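Local coordinates for protein carboxylesterase YbfK (Bacillus subtilis, PDB 4CCY) that hydrolyses carboxylic esters to an alcohol and a carboxylate, as a cytoplasmic carboxylesterase of the alpha/beta hydrolase superfamily, at residues Tyr18-Gln23 against Gln197-Ala202; Ser26-Glu31 against His45-Gly50; Ser38-Lys43 against Phe107-Lys112; Gly62-Ser67 against Ile89-Lys94; Gly131-Val136 against Ser153-Phe158. All coordinates share one frame; numbering follows the deposited sequence.

In the fold
Contacts 4 and 5 lie deepest, their centres about 9 and 8 Å from the centre of the chain. Contact 4 joins two loops and contact 5 a helix to a loop, both near the presumed catalytic serine. Contacts 1, 2 and 3 sit about 16 to 17 Å out. Contact 1 is still buried; it pairs two helices through an amide and a ring, and also bonds to the loops of contact 4. Contacts 2 and 3 share strand 42-49 and have exposed sides. Contact 4 relies on a carboxylate and waters, contact 5 on one hydroxyl and a valine-phenylalanine contact, whereas contact 3 carries a salt-bridge network on its exposed side. Contact 2 is held by an indole and a water.

Contact 1 of 5, residues Tyr18-Gln23 against Gln197-Ala202; sequences YQAYDQ and QRQIVA
Tyr21 and Gln199 both set CG anti to the backbone N (chi1 -161° for Tyr21), and these torsions send ring and amide out from their helices until they meet. The motif is an antiparallel helix pair of this alpha/beta hydrolase, formed by helix 12-24 and helix 194-205. The axes of the two segments approach to 8.5 Å, and their N-to-C directions are 158° apart. Beyond CG the Gln199 chain is extended. Its amide nitrogen stands over one face of the Tyr21 ring, toward the rim, with the two planes 21° apart. Gln199 NE2 is 3.6 Å from Tyr21 CG. Both amide atoms have polar partners elsewhere: OE1 bonds to Ser24 OG and NE2 to Ser66 OG. These two bonds fix the rotation of the amide. The Tyr21 hydroxyl is held by Asp87, and Lys94 makes a cation-pi contact with the ring from the face opposite the amide.
The backbones meet at Ala20. Its CA lies 4.9 Å from Gln199 CA, an approach that suits a methyl side chain. Ala20 CB touches Gln199 CA at 3.8 Å and reaches Ala202 CB at 4.4 Å. Arg198 flanks this spot through its aliphatic part, with CG 4.2 Å from Ala20 CB.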
# COMPACT_ATOMS: atom_id res chain seq x y z
N TYR A 18 8.28 -1.37 17.34
CA TYR A 18 9.08 -2.47 16.79
C TYR A 18 8.66 -3.80 17.42
O TYR A 18 8.51 -4.80 16.72
CB TYR A 18 10.59 -2.19 16.95
CG TYR A 18 11.23 -1.43 15.78
CD1 TYR A 18 10.90 -0.09 15.53
CD2 TYR A 18 12.16 -2.05 14.94
CE1 TYR A 18 11.48 0.60 14.47
CE2 TYR A 18 12.75 -1.37 13.87
CZ TYR A 18 12.40 -0.05 13.64
OH TYR A 18 12.97 0.63 12.57
N GLN A 19 8.43 -3.80 18.73
CA GLN A 19 7.95 -5.00 19.41
C GLN A 19 6.58 -5.43 18.90
O GLN A 19 6.38 -6.60 18.59
CB GLN A 19 7.95 -4.82 20.94
CG GLN A 19 9.34 -4.90 21.58
CD GLN A 19 9.35 -4.52 23.06
OE1 GLN A 19 8.32 -4.15 23.63
NE2 GLN A 19 10.51 -4.63 23.69
N ALA A 20 5.65 -4.49 18.78
CA ALA A 20 4.32 -4.79 18.24
C ALA A 20 4.37 -5.33 16.80
O ALA A 20 3.65 -6.27 16.47
CB ALA A 20 3.40 -3.57 18.35
N TYR A 21 5.21 -4.72 15.95
CA TYR A 21 5.46 -5.17 14.57
C TYR A 21 5.94 -6.62 14.55
O TYR A 21 5.42 -7.44 13.78
CB TYR A 21 6.52 -4.26 13.91
CG TYR A 21 6.59 -4.26 12.39
CD1 TYR A 21 6.23 -5.39 11.63
CD2 TYR A 21 7.07 -3.15 11.70
CE1 TYR A 21 6.31 -5.39 10.24
CE2 TYR A 21 7.17 -3.15 10.32
CZ TYR A 21 6.78 -4.27 9.59
OH TYR A 21 6.88 -4.27 8.23
N ASP A 22 6.93 -6.95 15.37
CA ASP A 22 7.41 -8.34 15.45
C ASP A 22 6.30 -9.30 15.89
O ASP A 22 6.21 -10.41 15.36
CB ASP A 22 8.64 -8.45 16.35
CG ASP A 22 9.86 -7.76 15.75
OD1 ASP A 22 9.87 -7.51 14.52
OD2 ASP A 22 10.80 -7.47 16.51
N GLN A 23 5.45 -8.87 16.82
CA GLN A 23 4.27 -9.66 17.20
C GLN A 23 3.41 -9.92 15.99
O GLN A 23 3.02 -11.06 15.74
CB GLN A 23 3.37 -8.93 18.20
CG GLN A 23 4.06 -8.17 19.29
CD GLN A 23 4.47 -9.06 20.41
OE1 GLN A 23 5.29 -9.95 20.22
NE2 GLN A 23 3.89 -8.85 21.58
N GLN A 197 -4.29 -4.19 15.19
CA GLN A 197 -4.87 -3.10 15.98
C GLN A 197 -3.80 -2.49 16.87
O GLN A 197 -3.58 -1.27 16.87
CB GLN A 197 -6.02 -3.64 16.85
CG GLN A 197 -6.71 -2.59 17.73
CD GLN A 197 -7.76 -1.78 16.97
OE1 GLN A 197 -8.29 -2.24 15.96
NE2 GLN A 197 -8.05 -0.58 17.47
N ARG A 198 -3.10 -3.36 17.60
CA ARG A 198 -2.09 -2.92 18.56
C ARG A 198 -0.92 -2.20 17.89
O ARG A 198 -0.49 -1.14 18.35
CB ARG A 198 -1.60 -4.12 19.38
CG ARG A 198 -0.37 -3.83 20.21
CD ARG A 198 -0.77 -3.15 21.51
NE ARG A 198 0.35 -2.40 22.09
CZ ARG A 198 0.50 -1.09 21.97
NH1 ARG A 198 -0.38 -0.37 21.27
NH2 ARG A 198 1.54 -0.48 22.54
N GLN A 199 -0.43 -2.78 16.79
CA GLN A 199 0.73 -2.25 16.07
C GLN A 199 0.47 -0.85 15.53
O GLN A 199 1.29 0.06 15.71
CB GLN A 199 1.15 -3.19 14.94
CG GLN A 199 2.35 -2.66 14.17
CD GLN A 199 2.69 -3.47 12.94
OE1 GLN A 199 2.46 -4.67 12.88
NE2 GLN A 199 3.28 -2.82 11.95
N ILE A 200 -0.67 -0.68 14.87
CA ILE A 200 -1.06 0.61 14.30
C ILE A 200 -1.19 1.69 15.39
O ILE A 200 -0.72 2.82 15.20
CB ILE A 200 -2.36 0.49 13.47
CG1 ILE A 200 -2.11 -0.41 12.25
CG2 ILE A 200 -2.87 1.86 13.04
CD1 ILE A 200 -3.37 -0.84 11.55
N VAL A 201 -1.81 1.34 16.51
CA VAL A 201 -1.94 2.25 17.66
C VAL A 201 -0.56 2.65 18.18
O VAL A 201 -0.29 3.83 18.36
CB VAL A 201 -2.82 1.65 18.78
CG1 VAL A 201 -2.77 2.48 20.06
CG2 VAL A 201 -4.26 1.53 18.31
N ALA A 202 0.31 1.66 18.36
CA ALA A 202 1.68 1.89 18.86
C ALA A 202 2.51 2.69 17.85
O ALA A 202 3.39 3.46 18.23
CB ALA A 202 2.36 0.57 19.21

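Contact 2 of 5, residues Ser26-Glu31 against His45-Gly50; sequences SLWPIE and HIIASG
Glu31 O accepts a hydrogen bond of 2.8 Å from a water, and the same water accepts one of 2.9 Å from Gly50 N. This water bridge joins the two backbones where the strand ends. Gly50 has a positive phi of 91°, a backbone shape that calls for glycine. A second, weak polar link runs from Trp28 NE1 to Ser49 OG at 3.4 Å. It is nearly straight, at 165°, and OG lies at the indole edge, in the ring plane.
Carbon contacts complete it. The benzo part of the indole packs on a branch methyl, with Trp28 CZ2 3.7 Å from Ile47 CG2. Ile30 puts CG1 between its backbone N and carbonyl carbon (chi1 64°), and its extended end brings CD1 to 3.7 Å from Ser49 CB.
Residues 26-31 form the loop between helix 12-24 and strand 33-37. The loop touches helix 71-80 as well, with Trp28 and Pro29 on Ile74 and Ile30 on Ser78. Trp28 thus lies between that helix and strand 42-49, which is itself paired with strands 33-37 and 82-86 of the central sheet.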
# COMPACT_ATOMS: atom_id res chain seq x y z
N SER A 26 4.13 -12.78 13.55
CA SER A 26 3.80 -14.16 13.87
C SER A 26 2.63 -14.67 13.01
O SER A 26 2.43 -15.87 12.89
CB SER A 26 3.46 -14.31 15.36
OG SER A 26 2.28 -13.58 15.67
N LEU A 27 1.87 -13.75 12.42
CA LEU A 27 0.76 -14.11 11.55
C LEU A 27 1.22 -14.52 10.15
O LEU A 27 0.43 -15.04 9.38
CB LEU A 27 -0.28 -12.98 11.46
CG LEU A 27 -0.96 -12.55 12.77
CD1 LEU A 27 -1.83 -11.31 12.55
CD2 LEU A 27 -1.76 -13.67 13.43
N TRP A 28 2.49 -14.28 9.83
CA TRP A 28 3.04 -14.66 8.53
C TRP A 28 2.97 -16.17 8.40
O TRP A 28 3.59 -16.88 9.18
CB TRP A 28 4.47 -14.16 8.40
CG TRP A 28 4.84 -13.69 7.02
CD1 TRP A 28 5.62 -14.35 6.08
CD2 TRP A 28 4.48 -12.41 6.39
NE1 TRP A 28 5.75 -13.61 4.94
CE2 TRP A 28 5.10 -12.42 5.06
CE3 TRP A 28 3.74 -11.30 6.78
CZ2 TRP A 28 4.97 -11.36 4.17
CZ3 TRP A 28 3.61 -10.23 5.88
CH2 TRP A 28 4.20 -10.27 4.60
N PRO A 29 2.19 -16.67 7.42
CA PRO A 29 1.87 -18.08 7.31
C PRO A 29 2.95 -18.94 6.64
O PRO A 29 2.83 -20.17 6.60
CB PRO A 29 0.62 -18.06 6.43
CG PRO A 29 0.89 -16.94 5.49
CD PRO A 29 1.57 -15.89 6.33
N ILE A 30 3.98 -18.30 6.09
CA ILE A 30 5.05 -19.00 5.38
C ILE A 30 6.42 -18.46 5.80
O ILE A 30 6.50 -17.44 6.49
CB ILE A 30 4.88 -18.91 3.84
CG1 ILE A 30 5.01 -17.46 3.37
CG2 ILE A 30 3.56 -19.57 3.40
CD1 ILE A 30 4.80 -17.25 1.88
N GLU A 31 7.48 -19.15 5.39
CA GLU A 31 8.86 -18.70 5.63
C GLU A 31 9.16 -17.47 4.79
O GLU A 31 8.59 -17.30 3.72
CB GLU A 31 9.86 -19.81 5.26
CG GLU A 31 9.67 -21.12 6.02
CD GLU A 31 9.83 -20.95 7.52
OE1 GLU A 31 10.74 -20.22 7.96
OE2 GLU A 31 9.04 -21.57 8.28
N HIS A 45 13.04 -1.50 4.27
CA HIS A 45 12.81 -2.86 4.76
C HIS A 45 12.01 -3.67 3.78
O HIS A 45 11.02 -3.18 3.23
CB HIS A 45 12.14 -2.84 6.13
CG HIS A 45 12.14 -4.18 6.84
ND1 HIS A 45 11.09 -5.03 6.78
CD2 HIS A 45 13.09 -4.79 7.65
CE1 HIS A 45 11.36 -6.13 7.52
NE2 HIS A 45 12.58 -5.98 8.05
N ILE A 46 12.48 -4.91 3.54
CA ILE A 46 11.81 -5.86 2.64
C ILE A 46 11.51 -7.17 3.37
O ILE A 46 12.37 -7.69 4.07
CB ILE A 46 12.71 -6.22 1.42
CG1 ILE A 46 13.38 -4.98 0.81
CG2 ILE A 46 11.96 -7.09 0.41
CD1 ILE A 46 12.48 -4.04 0.05
N ILE A 47 10.30 -7.70 3.19
CA ILE A 47 10.03 -9.09 3.55
C ILE A 47 9.80 -9.88 2.26
O ILE A 47 8.84 -9.61 1.56
CB ILE A 47 8.83 -9.23 4.50
CG1 ILE A 47 9.08 -8.42 5.79
CG2 ILE A 47 8.59 -10.70 4.82
CD1 ILE A 47 7.90 -8.35 6.74
N ALA A 48 10.68 -10.83 1.97
CA ALA A 48 10.64 -11.60 0.72
C ALA A 48 10.22 -13.06 0.93
O ALA A 48 10.71 -13.74 1.84
CB ALA A 48 12.00 -11.55 0.02
N SER A 49 9.30 -13.53 0.09
CA SER A 49 8.80 -14.91 0.19
C SER A 49 8.60 -15.52 -1.19
O SER A 49 8.66 -14.81 -2.19
CB SER A 49 7.48 -14.94 0.97
OG SER A 49 7.48 -13.99 2.03
N GLY A 50 8.38 -16.83 -1.25
CA GLY A 50 8.07 -17.48 -2.52
C GLY A 50 9.30 -17.99 -3.24
O GLY A 50 10.42 -17.70 -2.83
O HOH W 1 8.60 -18.39 1.19

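Contact 3 of 5, residues Ser38-Lys43 against Phe107-Lys112; sequences STRFGK and FAEWMK
Phe41 and Thr39 press against Trp110, where a type I beta turn and an ST turn joining strands 33-37 and 42-49 of the alpha/beta hydrolase sheet meet helix 104-118. This side is tight. Phe41 CD2 lies 3.7 Å from Trp110 CB. Thr39 OG1 comes to the indole edge, in its plane, 3.6 Å from Trp110 CD1. Trp110 puts CG anti to its backbone N (chi1 168°), which brings the indole edge to Thr39. Its NE1 bonds to Thr44 OG1.
The outer side is looser and open to solvent. Arg40 NH2 forms a salt bridge of 2.8 Å with Glu109 OE1. As a hydrogen bond it is weak, because the angle is only 115°. The guanidinium and carboxylate planes are 69° apart, and Glu109 CB lies over the centre of one guanidinium face. The network goes on along the helix: Lys112 NZ makes a weak bridge of 3.3 Å to Glu109 OE2, and Asp113 is a second partner of Arg40.
The Thr39 hydroxyl adds two bonds to the backbone bond that closes the turn, Gly42 N to Thr39 O. Thr39 OG1 accepts from Phe41 N at 3.1 Å and donates to Gly42 O at 2.7 Å, on a lone pair in the carbonyl plane.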
# COMPACT_ATOMS: atom_id res chain seq x y z
N SER A 38 19.35 -0.56 0.01
CA SER A 38 19.77 0.84 -0.05
C SER A 38 18.99 1.63 -1.07
O SER A 38 18.67 1.13 -2.15
CB SER A 38 21.26 0.93 -0.35
OG SER A 38 21.99 0.95 0.87
N THR A 39 18.66 2.86 -0.71
CA THR A 39 17.99 3.79 -1.62
C THR A 39 18.45 5.19 -1.22
O THR A 39 18.91 5.39 -0.09
CB THR A 39 16.44 3.73 -1.52
OG1 THR A 39 15.99 4.53 -0.43
CG2 THR A 39 15.92 2.29 -1.39
N ARG A 40 18.31 6.16 -2.11
CA ARG A 40 18.77 7.51 -1.80
C ARG A 40 17.87 8.21 -0.78
O ARG A 40 18.12 9.35 -0.39
CB ARG A 40 18.94 8.33 -3.07
CG ARG A 40 17.65 8.72 -3.76
CD ARG A 40 17.94 9.13 -5.19
NE ARG A 40 17.76 8.02 -6.12
CZ ARG A 40 17.65 8.16 -7.43
NH1 ARG A 40 17.72 9.37 -7.98
NH2 ARG A 40 17.46 7.10 -8.20
N PHE A 41 16.82 7.52 -0.34
CA PHE A 41 15.91 8.04 0.68
C PHE A 41 15.99 7.23 1.96
O PHE A 41 15.19 7.43 2.87
CB PHE A 41 14.49 8.09 0.14
CG PHE A 41 14.34 9.00 -1.04
CD1 PHE A 41 14.22 10.38 -0.86
CD2 PHE A 41 14.37 8.49 -2.33
CE1 PHE A 41 14.10 11.23 -1.94
CE2 PHE A 41 14.24 9.33 -3.42
CZ PHE A 41 14.11 10.71 -3.22
N GLY A 42 16.96 6.32 2.02
CA GLY A 42 17.21 5.51 3.21
C GLY A 42 17.07 4.01 3.05
O GLY A 42 16.53 3.51 2.04
N LYS A 43 17.53 3.29 4.07
CA LYS A 43 17.45 1.84 4.16
C LYS A 43 15.98 1.41 4.21
O LYS A 43 15.24 1.79 5.12
CB LYS A 43 18.18 1.34 5.40
CG LYS A 43 19.64 0.94 5.18
CD LYS A 43 20.34 0.54 6.48
CE LYS A 43 19.64 -0.59 7.24
NZ LYS A 43 20.32 -1.01 8.51
N PHE A 107 9.04 9.77 -5.11
CA PHE A 107 8.43 8.47 -4.85
C PHE A 107 8.88 7.45 -5.89
O PHE A 107 9.24 6.33 -5.54
CB PHE A 107 6.87 8.52 -4.84
CG PHE A 107 6.29 9.53 -3.89
CD1 PHE A 107 6.99 9.97 -2.75
CD2 PHE A 107 5.01 10.05 -4.13
CE1 PHE A 107 6.44 10.91 -1.89
CE2 PHE A 107 4.46 10.98 -3.27
CZ PHE A 107 5.16 11.41 -2.15
N ALA A 108 8.82 7.84 -7.17
CA ALA A 108 9.22 6.95 -8.26
C ALA A 108 10.72 6.67 -8.26
O ALA A 108 11.14 5.56 -8.57
CB ALA A 108 8.75 7.48 -9.60
N GLU A 109 11.53 7.66 -7.89
CA GLU A 109 12.97 7.44 -7.75
C GLU A 109 13.30 6.46 -6.61
O GLU A 109 14.15 5.58 -6.78
CB GLU A 109 13.76 8.75 -7.61
CG GLU A 109 13.82 9.58 -8.90
CD GLU A 109 14.48 8.83 -10.05
OE1 GLU A 109 15.61 8.33 -9.88
OE2 GLU A 109 13.88 8.74 -11.15
N TRP A 110 12.61 6.61 -5.48
CA TRP A 110 12.71 5.66 -4.37
C TRP A 110 12.46 4.24 -4.84
O TRP A 110 13.25 3.35 -4.55
CB TRP A 110 11.72 6.03 -3.25
CG TRP A 110 11.57 4.94 -2.19
CD1 TRP A 110 12.57 4.41 -1.39
CD2 TRP A 110 10.35 4.22 -1.82
NE1 TRP A 110 12.06 3.44 -0.55
CE2 TRP A 110 10.74 3.27 -0.77
CE3 TRP A 110 9.03 4.27 -2.23
CZ2 TRP A 110 9.82 2.42 -0.16
CZ3 TRP A 110 8.11 3.39 -1.63
CH2 TRP A 110 8.50 2.49 -0.62
N MET A 111 11.37 4.03 -5.58
CA MET A 111 11.01 2.69 -6.06
C MET A 111 11.99 2.13 -7.08
O MET A 111 12.24 0.92 -7.08
CB MET A 111 9.57 2.64 -6.59
CG MET A 111 9.02 1.24 -6.90
SD MET A 111 9.13 -0.04 -5.60
CE MET A 111 8.58 0.85 -4.14
N LYS A 112 12.53 2.98 -7.96
CA LYS A 112 13.60 2.56 -8.88
C LYS A 112 14.82 2.04 -8.13
O LYS A 112 15.37 1.01 -8.50
CB LYS A 112 14.02 3.69 -9.83
CG LYS A 112 13.06 3.95 -10.98
CD LYS A 112 13.68 4.93 -11.97
CE LYS A 112 12.60 5.66 -12.74
NZ LYS A 112 13.21 6.65 -13.67

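Contact 4 of 5, residues Gly62-Ser67 against Ile89-Lys94; sequences GGLFSS and IGDKNK
The carboxylate of Asp91 is the flat group that meets residues 62-67. Leu64 N approaches OD2 on its syn lone pair, and the bond from Leu64 N to Asp91 OD2 is 2.8 Å long with an angle of 159°. The Leu64 side chain crosses that of Asp91 at about a right angle, with CD2 3.8 Å from Asp91 OD1. The other flat group of residues 89-94 is the amide of Asn93. Both its ends are held, ND2 by Ile88 O and OD1 by Ser95 N.
A trans chi1 of -174° aims the Asp91 carboxylate at residues 62-67. OD1 also takes a weak bond of 2.7 Å from Lys92 N. A water donates 2.7 Å to Asp91 OD2 and 2.8 Å to Lys92 O, and it weakly accepts from Ser66 N. Beside these polar groups, Ser66 CB meets Asn93 CB at 3.8 Å. With an alanine in place of Asp91, the amide of Leu64 would probably lose its acceptor and the water one of the two oxygens it donates to.
The two loops follow strands 56-60 and 82-86. The first begins beside the presumed nucleophile, with Gly62 about 4 Å from the side chain of Ser129. In alpha/beta hydrolases a loop at this place usually contributes to the oxyanion hole. The charge of Asp91 is thus met by two backbone amides and a water, which is likely to stabilise its ionised form in this buried place and to fix the loop's shape.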
# COMPACT_ATOMS: atom_id res chain seq x y z
N GLY A 62 -0.90 -0.15 2.93
CA GLY A 62 -1.56 1.11 3.16
C GLY A 62 -0.88 1.87 4.28
O GLY A 62 -0.11 1.28 5.07
N GLY A 63 -1.15 3.16 4.36
CA GLY A 63 -0.58 4.02 5.39
C GLY A 63 -0.83 3.49 6.79
O GLY A 63 -1.94 3.07 7.12
N LEU A 64 0.23 3.52 7.61
CA LEU A 64 0.20 3.10 9.03
C LEU A 64 0.24 1.58 9.28
O LEU A 64 0.52 1.15 10.40
CB LEU A 64 -0.98 3.74 9.80
CG LEU A 64 -1.16 5.27 9.78
CD1 LEU A 64 -2.40 5.66 10.58
CD2 LEU A 64 0.07 6.01 10.30
N PHE A 65 -0.03 0.78 8.24
CA PHE A 65 -0.18 -0.68 8.39
C PHE A 65 1.10 -1.49 8.31
O PHE A 65 1.19 -2.56 8.91
CB PHE A 65 -1.17 -1.24 7.37
CG PHE A 65 -2.63 -1.05 7.75
CD1 PHE A 65 -3.18 0.21 7.82
CD2 PHE A 65 -3.43 -2.15 8.02
CE1 PHE A 65 -4.51 0.39 8.16
CE2 PHE A 65 -4.77 -1.98 8.34
CZ PHE A 65 -5.31 -0.71 8.42
N SER A 66 2.09 -0.98 7.58
CA SER A 66 3.35 -1.72 7.30
C SER A 66 3.09 -2.99 6.49
O SER A 66 1.94 -3.37 6.27
CB SER A 66 4.06 -2.11 8.60
OG SER A 66 3.43 -3.26 9.15
N SER A 67 4.16 -3.67 6.10
CA SER A 67 4.08 -4.93 5.35
C SER A 67 3.38 -6.08 6.09
O SER A 67 2.98 -7.07 5.46
CB SER A 67 5.48 -5.38 4.90
OG SER A 67 5.92 -4.55 3.84
N ILE A 89 8.98 4.00 2.98
CA ILE A 89 9.87 4.84 3.76
C ILE A 89 9.18 6.17 4.07
O ILE A 89 8.52 6.76 3.20
CB ILE A 89 11.24 4.98 3.05
CG1 ILE A 89 12.36 5.29 4.05
CG2 ILE A 89 11.19 5.95 1.87
CD1 ILE A 89 13.74 4.91 3.54
N GLY A 90 9.27 6.60 5.32
CA GLY A 90 8.59 7.82 5.77
C GLY A 90 7.24 7.56 6.42
O GLY A 90 6.53 8.50 6.81
N ASP A 91 6.90 6.29 6.56
CA ASP A 91 5.70 5.88 7.29
C ASP A 91 6.13 5.03 8.51
O ASP A 91 7.31 4.69 8.65
CB ASP A 91 4.76 5.12 6.35
CG ASP A 91 3.41 4.76 6.98
OD1 ASP A 91 2.99 5.41 7.96
OD2 ASP A 91 2.77 3.80 6.48
N LYS A 92 5.18 4.71 9.38
CA LYS A 92 5.50 3.98 10.62
C LYS A 92 5.70 2.49 10.34
O LYS A 92 4.74 1.72 10.19
CB LYS A 92 4.45 4.23 11.69
CG LYS A 92 4.33 5.68 12.12
CD LYS A 92 5.44 6.08 13.08
CE LYS A 92 5.32 7.55 13.44
NZ LYS A 92 4.05 7.88 14.15
N ASN A 93 6.98 2.11 10.26
CA ASN A 93 7.40 0.76 9.89
C ASN A 93 8.92 0.70 10.03
O ASN A 93 9.51 1.58 10.67
CB ASN A 93 6.92 0.40 8.46
CG ASN A 93 7.44 1.36 7.39
OD1 ASN A 93 8.65 1.62 7.31
ND2 ASN A 93 6.54 1.87 6.55
N LYS A 94 9.55 -0.31 9.45
CA LYS A 94 10.98 -0.57 9.70
C LYS A 94 11.94 0.13 8.73
O LYS A 94 13.17 0.09 8.91
CB LYS A 94 11.25 -2.07 9.73
CG LYS A 94 10.64 -2.81 10.91
CD LYS A 94 11.32 -4.15 11.13
CE LYS A 94 10.48 -5.03 12.05
NZ LYS A 94 11.36 -5.91 12.87
O HOH W 2 2.74 -0.06 11.37
O HOH W 3 3.43 1.53 7.76

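Contact 5 of 5, residues Gly131-Val136 against Ser153-Phe158; sequences GGSHIV and SPAEAF
Ser133 gives the contact its hydrogen bond: OG donates to Ala155 O over a short 2.5 Å. The donor does not lie on a lone pair. It stands above the carbonyl plane, 37° out of it, with a C=O...donor angle of 117°. A chi1 of -59° brings the hydroxyl to Ala155 O.
Two methyl groups lie against the same hydroxyl. Ser133 OG lies 3.6 Å from Ala155 CB and 3.9 Å from Ala157 CB. Gly132 lacks a side chain, and one there would come up against Pro154.
The apolar part is one helical turn on. Val136 CG2 meets the end of the Phe158 ring, 4.1 Å from CE2. Phe158 also packs on helix 249-259.
Helix 130-141 is the one that follows the nucleophile elbow, where Ser129 is the presumed catalytic serine, and Gly131 belongs to its GxSxG pattern. Ala155 is backbone-bonded to Ser129, and its side chain is about 4 Å away. An alanine in place of Ser133 would remove the hydroxyl and is likely to leave Ala155 O without this donor, its loop freer to shift. A neutral hydrogen bond thus ties the loop beside the active site to the elbow helix, without a salt bridge.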
# COMPACT_ATOMS: atom_id res chain seq x y z
N GLY A 131 0.08 2.74 -0.77
CA GLY A 131 0.86 1.94 -1.71
C GLY A 131 0.17 1.80 -3.06
O GLY A 131 0.83 1.67 -4.09
N GLY A 132 -1.16 1.80 -3.07
CA GLY A 132 -1.90 1.82 -4.32
C GLY A 132 -1.61 3.09 -5.10
O GLY A 132 -1.37 3.05 -6.31
N SER A 133 -1.63 4.23 -4.41
CA SER A 133 -1.29 5.52 -5.04
C SER A 133 0.17 5.58 -5.47
O SER A 133 0.47 6.16 -6.50
CB SER A 133 -1.67 6.70 -4.15
OG SER A 133 -3.08 6.66 -3.89
N HIS A 134 1.07 4.96 -4.72
CA HIS A 134 2.47 4.82 -5.18
C HIS A 134 2.54 4.08 -6.50
O HIS A 134 3.30 4.46 -7.41
CB HIS A 134 3.33 4.12 -4.14
CG HIS A 134 3.87 5.04 -3.08
ND1 HIS A 134 5.07 5.66 -3.20
CD2 HIS A 134 3.33 5.45 -1.87
CE1 HIS A 134 5.28 6.44 -2.12
NE2 HIS A 134 4.21 6.32 -1.30
N ILE A 135 1.75 3.02 -6.62
CA ILE A 135 1.77 2.19 -7.81
C ILE A 135 1.27 2.93 -9.04
O ILE A 135 1.90 2.83 -10.10
CB ILE A 135 1.06 0.84 -7.59
CG1 ILE A 135 1.94 -0.03 -6.69
CG2 ILE A 135 0.83 0.10 -8.91
CD1 ILE A 135 1.19 -1.08 -5.93
N VAL A 136 0.20 3.70 -8.91
CA VAL A 136 -0.30 4.50 -10.03
C VAL A 136 0.77 5.50 -10.46
O VAL A 136 1.06 5.63 -11.65
CB VAL A 136 -1.61 5.23 -9.71
CG1 VAL A 136 -2.09 6.04 -10.91
CG2 VAL A 136 -2.68 4.23 -9.27
N SER A 153 -8.20 0.08 -3.19
CA SER A 153 -8.64 1.17 -2.31
C SER A 153 -7.64 2.32 -2.26
O SER A 153 -7.18 2.70 -1.17
CB SER A 153 -8.93 0.64 -0.91
OG SER A 153 -9.85 -0.44 -0.97
N PRO A 154 -7.30 2.89 -3.43
CA PRO A 154 -6.21 3.87 -3.48
C PRO A 154 -6.50 5.12 -2.65
O PRO A 154 -7.68 5.51 -2.46
CB PRO A 154 -6.07 4.18 -4.98
CG PRO A 154 -7.39 3.82 -5.57
CD PRO A 154 -7.91 2.67 -4.76
N ALA A 155 -5.44 5.70 -2.10
CA ALA A 155 -5.52 6.96 -1.36
C ALA A 155 -5.66 8.08 -2.41
O ALA A 155 -4.67 8.46 -3.04
CB ALA A 155 -4.27 7.16 -0.50
N GLU A 156 -6.89 8.56 -2.60
CA GLU A 156 -7.24 9.45 -3.72
C GLU A 156 -6.85 8.82 -5.05
O GLU A 156 -7.31 7.72 -5.37
CB GLU A 156 -6.64 10.85 -3.55
CG GLU A 156 -7.33 11.65 -2.46
CD GLU A 156 -7.15 13.14 -2.61
OE1 GLU A 156 -6.12 13.57 -3.17
OE2 GLU A 156 -8.05 13.88 -2.15
N ALA A 157 -6.01 9.51 -5.83
CA ALA A 157 -5.57 9.04 -7.14
C ALA A 157 -6.64 9.18 -8.22
O ALA A 157 -6.40 9.82 -9.25
CB ALA A 157 -5.03 7.61 -7.08
N PHE A 158 -7.82 8.60 -7.99
CA PHE A 158 -8.91 8.66 -8.99
C PHE A 158 -10.03 9.65 -8.67
O PHE A 158 -10.75 10.06 -9.57
CB PHE A 158 -9.47 7.26 -9.26
CG PHE A 158 -8.44 6.33 -9.82
CD1 PHE A 158 -8.16 6.34 -11.18
CD2 PHE A 158 -7.71 5.50 -8.97
CE1 PHE A 158 -7.18 5.50 -11.70
CE2 PHE A 158 -6.74 4.66 -9.48
CZ PHE A 158 -6.47 4.66 -10.84